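Peptide:N-glycosidase F (Elizabethkingia meningoseptica, PDB 3PMS) hydrolyses the amide bond that joins N-linked glycans to asparagine, probably releasing the intact oligosaccharide from glycopeptides and glycoproteins. Local coordinates at residues E183-R188 with D265-S270. Residues are numbered along the deposited sequence; the frame is centred on the assembly and turned at random.
Sequences EKAYLR and DVLNNS
With chi1 of L267 at -68°, its CG lies beside its own backbone N and trans to the carbonyl carbon, and CD1 reaches back to the segment 183-188, where it meets A185 CB at 4.0 Å and L187 CG at 4.2 Å. Y186 takes the rarer rotamer, chi1 51°, in which CG stands between the backbone N and the carbonyl carbon; the ring is carried away from V266, and the CB that stays behind lies 4.2 Å from V266 CG2. Y186 OH is hydrogen-bonded to D105 OD1, outside the pair.

Backbone bonds define the pairing as antiparallel. L187 and D265 form a hydrogen-bonded pair: L187 N gives to D265 O at 2.8 Å and D265 N returns to L187 O, both nearly straight at the hydrogen. Y186 and V266 are the adjoining non-hydrogen-bonded pair, and L267 N to A185 O, 3.0 Å, keeps one bond of what would be the next pair. These strands belong to a four-stranded antiparallel sheet in the C-terminal part of the jelly-roll protein: strand 263-266 is one of its two outermost strands in this chain, and 184-197 is flanked on its other side by 295-306.

Toward N269 the backbones diverge, and a water fills in for direct pairing, accepting from A185 N at 2.9 Å and donating to L267 O. A185, L187 and L267 are buried; the side chains of L187, D265 and L267 pack on strands 213-219 and 222-229 of a five-stranded sheet, L187 and D265 on I217, L267 on I219, and both D265 and L267 on F225. D265 OD2 is hydrogen-bonded by H227 NE2, an interaction that would probably favour the ionised carboxylate.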
ATOM      1  N   GLU A 183      14.091 -19.957   0.077  1.00 11.45           N
ATOM      2  CA  GLU A 183      15.478 -19.546   0.025  1.00 10.29           C
ATOM      3  C   GLU A 183      15.713 -18.120   0.524  1.00 11.51           C
ATOM      4  O   GLU A 183      16.829 -17.751   0.915  1.00 12.88           O
ATOM      5  CB  GLU A 183      16.065 -19.745  -1.363  1.00 12.54           C
ATOM      6  CG  GLU A 183      16.065 -21.233  -1.758  1.00 11.41           C
ATOM      7  CD  GLU A 183      16.778 -21.441  -3.053  1.00 14.23           C
ATOM      8  OE1 GLU A 183      18.017 -21.246  -3.070  1.00 17.41           O
ATOM      9  OE2 GLU A 183      16.146 -21.699  -4.089  1.00 19.52           O
ATOM     10  N   LYS A 184      14.691 -17.301   0.344  1.00 10.51           N
ATOM     11  CA  LYS A 184      14.742 -15.888   0.707  1.00 10.83           C
ATOM     12  C   LYS A 184      13.326 -15.497   1.143  1.00  8.93           C
ATOM     13  O   LYS A 184      12.374 -15.910   0.516  1.00  9.64           O
ATOM     14  CB  LYS A 184      15.205 -15.003  -0.439  1.00 11.59           C
ATOM     15  CG  LYS A 184      15.131 -13.488  -0.143  1.00 12.61           C
ATOM     16  CD  LYS A 184      15.802 -12.666  -1.171  1.00 12.99           C
ATOM     17  CE  LYS A 184      15.695 -11.203  -0.810  1.00 14.23           C
ATOM     18  NZ  LYS A 184      16.473 -10.380  -1.809  1.00 18.26           N
ATOM     19  N   ALA A 185      13.200 -14.771   2.260  1.00  9.26           N
ATOM     20  CA  ALA A 185      11.890 -14.278   2.724  1.00  9.86           C
ATOM     21  C   ALA A 185      12.001 -12.846   3.186  1.00 10.48           C
ATOM     22  O   ALA A 185      13.024 -12.415   3.707  1.00 10.33           O
ATOM     23  CB  ALA A 185      11.329 -15.109   3.851  1.00 11.20           C
ATOM     24  N   TYR A 186      10.900 -12.093   3.013  1.00  8.83           N
ATOM     25  CA  TYR A 186      10.911 -10.709   3.482  1.00  9.40           C
ATOM     26  C   TYR A 186       9.469 -10.211   3.650  1.00  6.65           C
ATOM     27  O   TYR A 186       8.519 -10.851   3.250  1.00  8.78           O
ATOM     28  CB  TYR A 186      11.626  -9.806   2.492  1.00  7.72           C
ATOM     29  CG  TYR A 186      11.196  -9.881   1.041  1.00  8.11           C
ATOM     30  CD1 TYR A 186      10.245  -8.971   0.550  1.00  8.96           C
ATOM     31  CD2 TYR A 186      11.753 -10.748   0.160  1.00 11.09           C
ATOM     32  CE1 TYR A 186       9.808  -8.985  -0.750  1.00  9.30           C
ATOM     33  CE2 TYR A 186      11.299 -10.804  -1.149  1.00 12.18           C
ATOM     34  CZ  TYR A 186      10.360  -9.876  -1.615  1.00 10.88           C
ATOM     35  OH  TYR A 186      10.042  -9.893  -2.939  1.00 10.88           O
ATOM     36  N   LEU A 187       9.375  -9.088   4.366  1.00  8.13           N
ATOM     37  CA  LEU A 187       8.118  -8.357   4.586  1.00  7.85           C
ATOM     38  C   LEU A 187       8.024  -7.134   3.700  1.00  8.21           C
ATOM     39  O   LEU A 187       9.012  -6.485   3.404  1.00  6.92           O
ATOM     40  CB  LEU A 187       8.008  -7.946   6.080  1.00  7.84           C
ATOM     41  CG  LEU A 187       8.180  -9.065   7.108  1.00  9.88           C
ATOM     42  CD1 LEU A 187       8.367  -8.510   8.544  1.00  9.95           C
ATOM     43  CD2 LEU A 187       7.025  -9.974   7.019  1.00 11.13           C
ATOM     44  N   ARG A 188       6.783  -6.839   3.324  1.00  7.10           N
ATOM     45  CA  ARG A 188       6.422  -5.657   2.523  1.00  7.31           C
ATOM     46  C   ARG A 188       5.326  -4.936   3.278  1.00  8.30           C
ATOM     47  O   ARG A 188       4.271  -5.510   3.521  1.00  8.78           O
ATOM     48  CB  ARG A 188       5.860  -6.091   1.148  1.00  7.55           C
ATOM     49  CG  ARG A 188       5.405  -4.962   0.293  1.00  7.04           C
ATOM     50  CD  ARG A 188       4.424  -5.492  -0.791  1.00  7.70           C
ATOM     51  NE  ARG A 188       3.938  -4.441  -1.682  1.00  7.62           N
ATOM     52  CZ  ARG A 188       4.492  -4.103  -2.840  1.00  8.51           C
ATOM     53  NH1 ARG A 188       5.633  -4.638  -3.245  1.00  9.08           N
ATOM     54  NH2 ARG A 188       3.874  -3.236  -3.653  1.00  8.04           N
ATOM     55  N   ASP A 265      11.626  -5.359   4.300  1.00  8.57           N
ATOM     56  CA  ASP A 265      12.435  -5.829   5.449  1.00  9.21           C
ATOM     57  C   ASP A 265      12.784  -7.273   5.237  1.00  9.57           C
ATOM     58  O   ASP A 265      11.917  -8.153   5.247  1.00  8.81           O
ATOM     59  CB  ASP A 265      11.691  -5.651   6.768  1.00  9.38           C
ATOM     60  CG  ASP A 265      11.352  -4.159   7.073  1.00  8.77           C
ATOM     61  OD1 ASP A 265      12.293  -3.365   7.066  1.00 11.28           O
ATOM     62  OD2 ASP A 265      10.147  -3.890   7.279  1.00  9.95           O
ATOM     63  N   VAL A 266      14.083  -7.560   5.073  1.00 10.57           N
ATOM     64  CA  VAL A 266      14.502  -8.941   4.701  1.00 12.10           C
ATOM     65  C   VAL A 266      14.717  -9.745   5.968  1.00 10.52           C
ATOM     66  O   VAL A 266      15.429  -9.315   6.909  1.00 12.76           O
ATOM     67  CB  VAL A 266      15.763  -8.870   3.854  1.00 12.27           C
ATOM     68  CG1 VAL A 266      16.276 -10.309   3.557  1.00 15.71           C
ATOM     69  CG2 VAL A 266      15.496  -8.147   2.592  1.00 12.35           C
ATOM     70  N   LEU A 267      14.105 -10.910   6.025  1.00 10.40           N
ATOM     71  CA  LEU A 267      14.051 -11.775   7.198  1.00 12.58           C
ATOM     72  C   LEU A 267      15.289 -12.644   7.224  1.00 12.43           C
ATOM     73  O   LEU A 267      15.826 -13.015   6.188  1.00 13.97           O
ATOM     74  CB  LEU A 267      12.838 -12.690   7.176  1.00 11.82           C
ATOM     75  CG  LEU A 267      11.510 -11.937   7.343  1.00 11.35           C
ATOM     76  CD1 LEU A 267      10.327 -12.712   6.844  1.00 11.57           C
ATOM     77  CD2 LEU A 267      11.287 -11.601   8.862  1.00 13.87           C
ATOM     78  N   ASN A 268      15.725 -12.951   8.440  1.00 13.44           N
ATOM     79  CA  ASN A 268      16.866 -13.883   8.635  1.00 15.87           C
ATOM     80  C   ASN A 268      16.555 -15.267   8.144  1.00 14.37           C
ATOM     81  O   ASN A 268      15.500 -15.816   8.445  1.00 15.07           O
ATOM     82  CB  ASN A 268      17.197 -13.938  10.117  1.00 16.68           C
ATOM     83  CG  ASN A 268      18.637 -14.448  10.372  1.00 24.38           C
ATOM     84  OD1 ASN A 268      19.548 -13.667  10.617  1.00 29.52           O
ATOM     85  ND2 ASN A 268      18.830 -15.708  10.218  1.00 23.70           N
ATOM     86  N   ASN A 269      17.502 -15.862   7.410  1.00 16.73           N
ATOM     87  CA  ASN A 269      17.263 -17.197   6.841  1.00 18.32           C
ATOM     88  C   ASN A 269      17.151 -18.328   7.867  1.00 18.45           C
ATOM     89  O   ASN A 269      16.604 -19.401   7.616  1.00 17.07           O
ATOM     90  CB  ASN A 269      18.406 -17.511   5.844  1.00 17.48           C
ATOM     91  CG  ASN A 269      18.259 -16.809   4.527  1.00 18.68           C
ATOM     92  OD1 ASN A 269      19.257 -16.608   3.767  1.00 24.37           O
ATOM     93  ND2 ASN A 269      17.051 -16.369   4.255  1.00 16.41           N
ATOM     94  N   SER A 270      17.570 -18.048   9.089  1.00 19.08           N
ATOM     95  CA  SER A 270      17.372 -18.966  10.192  1.00 21.23           C
ATOM     96  C   SER A 270      15.903 -19.272  10.411  1.00 20.29           C
ATOM     97  O   SER A 270      15.562 -20.286  11.019  1.00 22.21           O
ATOM     98  CB  SER A 270      17.993 -18.386  11.491  1.00 21.69           C
ATOM     99  OG  SER A 270      17.166 -17.340  12.042  1.00 29.34           O
TER
HETATM  100  O   HOH W   1      15.698 -14.139   3.658  1.00 13.31           O